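Local coordinates for protein mannan endo-1,4-beta-mannosidase (Bacillus subtilis, PDB 3CBW) that hydrolyses internal beta-1,4-mannosidic linkages in mannan, galactomannan and glucomannan, taking part in glucomannan degradation, at residues C75-G80 and S94-L99. The protein carries 3 engineered substitutions. Residues are numbered along the deposited sequence; the frame is centred on the assembly and turned at random.
Sequences CDYARG and SCNGDL
Cys75 on strand 72-79 faces Cys95 in segment 94-99, their CA atoms 6.8 Å apart, the closest CA pair between the two segments. Leu99 N bonds back to Cys95 O. Both cysteines direct their CB atoms at the other segment, and a disulfide joins Cys75 SG to Cys95 SG at 2.2 Å, with a chi3 of -87°. Cys75 reaches it with SG anti to the backbone N, whereas Cys95 holds its sulfur between its backbone N and carbonyl carbon. The two methyls of Leu99 come up to Cys75 CB, CD1 and CD2 each at 4.1 Å. The segments belong to a beta-alpha-beta unit of the TIM barrel of glycosyl hydrolase family 26, in which strand 72-79 runs parallel to strand 108-114; the disulfide thus ties a barrel strand to the segment leading into the helix that follows it. Beside the bridge, Tyr77 presents the edge of its ring to Cys95 SG, Tyr77 CE1 lying 3.7 Å from the sulfur. Tyr77 OH donates to Asn96 OD1 at 2.7 Å, in the carbonyl plane on a lone pair, C=O...O angle 122°, with ring and amide planes turned 62° apart. Replacing Tyr77 with an alanine would probably leave Asn96 OD1 without this donor and open a gap beside the disulfide. Ile155 and Leu159 of helix 143-163 also touch the Tyr77 side chain. With OD1 taken by Tyr77 and ND2 by Gly158 O and Glu161 OE1 of that same helix, the Asn96 amide is held from both ends.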
loop_
_atom_site.group_PDB
_atom_site.type_symbol
_atom_site.label_atom_id
_atom_site.label_comp_id
_atom_site.label_asym_id
_atom_site.label_seq_id
_atom_site.Cartn_x
_atom_site.Cartn_y
_atom_site.Cartn_z
ATOM N N CYS A 75 -6.863 4.518 2.069
ATOM C CA CYS A 75 -7.048 5.159 3.374
ATOM C C CYS A 75 -5.928 4.714 4.290
ATOM O O CYS A 75 -5.388 3.622 4.134
ATOM C CB CYS A 75 -8.406 4.777 3.989
ATOM S SG CYS A 75 -8.651 5.190 5.803
ATOM N N ASP A 76 -5.577 5.556 5.256
ATOM C CA ASP A 76 -4.619 5.153 6.281
ATOM C C ASP A 76 -5.318 5.281 7.623
ATOM O O ASP A 76 -5.828 6.337 7.980
ATOM C CB ASP A 76 -3.354 6.009 6.175
ATOM C CG ASP A 76 -2.202 5.471 6.999
ATOM O OD1 ASP A 76 -2.349 5.309 8.231
ATOM O OD2 ASP A 76 -1.124 5.250 6.395
ATOM N N TYR A 77 -5.382 4.175 8.352
ATOM C CA TYR A 77 -6.059 4.145 9.638
ATOM C C TYR A 77 -5.285 4.851 10.757
ATOM O O TYR A 77 -5.875 5.181 11.803
ATOM C CB TYR A 77 -6.206 2.708 10.104
ATOM C CG TYR A 77 -7.258 1.799 9.502
ATOM C CD1 TYR A 77 -8.367 2.273 8.782
ATOM C CD2 TYR A 77 -7.185 0.438 9.757
ATOM C CE1 TYR A 77 -9.349 1.384 8.310
ATOM C CE2 TYR A 77 -8.154 -0.445 9.314
ATOM C CZ TYR A 77 -9.232 0.024 8.594
ATOM O OH TYR A 77 -10.181 -0.887 8.189
ATOM N N ALA A 78 -3.974 5.017 10.595
ATOM C CA ALA A 78 -3.128 5.331 11.745
ATOM C C ALA A 78 -2.535 6.725 11.670
ATOM O O ALA A 78 -1.763 7.040 10.761
ATOM C CB ALA A 78 -2.045 4.283 11.908
ATOM N N ARG A 79 -2.913 7.557 12.641
ATOM C CA ARG A 79 -2.427 8.911 12.732
ATOM C C ARG A 79 -1.313 8.922 13.783
ATOM O O ARG A 79 -1.480 9.431 14.894
ATOM C CB ARG A 79 -3.569 9.870 13.090
ATOM C CG ARG A 79 -4.681 10.015 11.999
ATOM C CD ARG A 79 -5.746 8.888 11.978
ATOM N NE ARG A 79 -6.228 8.618 13.330
ATOM C CZ ARG A 79 -7.209 9.274 13.950
ATOM N NH1 ARG A 79 -7.923 10.209 13.322
ATOM N NH2 ARG A 79 -7.503 8.962 15.206
ATOM N N GLY A 80 -0.162 8.373 13.409
ATOM C CA GLY A 80 0.878 8.017 14.382
ATOM C C GLY A 80 1.677 9.159 14.985
ATOM O O GLY A 80 2.535 8.919 15.832
ATOM N N SER A 94 -13.083 4.760 10.531
ATOM C CA SER A 94 -14.337 5.298 9.991
ATOM C C SER A 94 -14.371 5.433 8.463
ATOM O O SER A 94 -15.453 5.581 7.897
ATOM C CB SER A 94 -14.695 6.628 10.658
ATOM O OG SER A 94 -13.769 7.643 10.337
ATOM N N CYS A 95 -13.212 5.388 7.805
ATOM C CA CYS A 95 -13.158 5.404 6.341
ATOM C C CYS A 95 -13.711 4.112 5.727
ATOM O O CYS A 95 -13.934 4.057 4.525
ATOM C CB CYS A 95 -11.727 5.632 5.861
ATOM S SG CYS A 95 -10.543 4.301 6.322
ATOM N N ASN A 96 -13.937 3.085 6.545
ATOM C CA ASN A 96 -14.390 1.780 6.053
ATOM C C ASN A 96 -15.605 1.832 5.144
ATOM O O ASN A 96 -15.627 1.178 4.113
ATOM C CB ASN A 96 -14.703 0.842 7.207
ATOM C CG ASN A 96 -13.484 0.116 7.728
ATOM O OD1 ASN A 96 -12.401 0.187 7.157
ATOM N ND2 ASN A 96 -13.669 -0.620 8.812
ATOM N N GLY A 97 -16.634 2.584 5.531
ATOM C CA GLY A 97 -17.850 2.670 4.717
ATOM C C GLY A 97 -17.538 3.050 3.276
ATOM O O GLY A 97 -18.014 2.413 2.331
ATOM N N ASP A 98 -16.725 4.091 3.106
ATOM C CA ASP A 98 -16.321 4.561 1.786
ATOM C C ASP A 98 -15.484 3.536 1.029
ATOM O O ASP A 98 -15.604 3.415 -0.192
ATOM C CB ASP A 98 -15.583 5.891 1.892
ATOM C CG ASP A 98 -16.526 7.059 2.140
ATOM O OD1 ASP A 98 -17.720 6.972 1.779
ATOM O OD2 ASP A 98 -16.073 8.072 2.698
ATOM N N LEU A 99 -14.654 2.786 1.749
ATOM C CA LEU A 99 -13.864 1.744 1.099
ATOM C C LEU A 99 -14.747 0.611 0.576
ATOM O O LEU A 99 -14.548 0.119 -0.535
ATOM C CB LEU A 99 -12.818 1.204 2.060
ATOM C CG LEU A 99 -11.760 2.172 2.600
ATOM C CD1 LEU A 99 -10.788 1.438 3.500
ATOM C CD2 LEU A 99 -11.009 2.906 1.494
#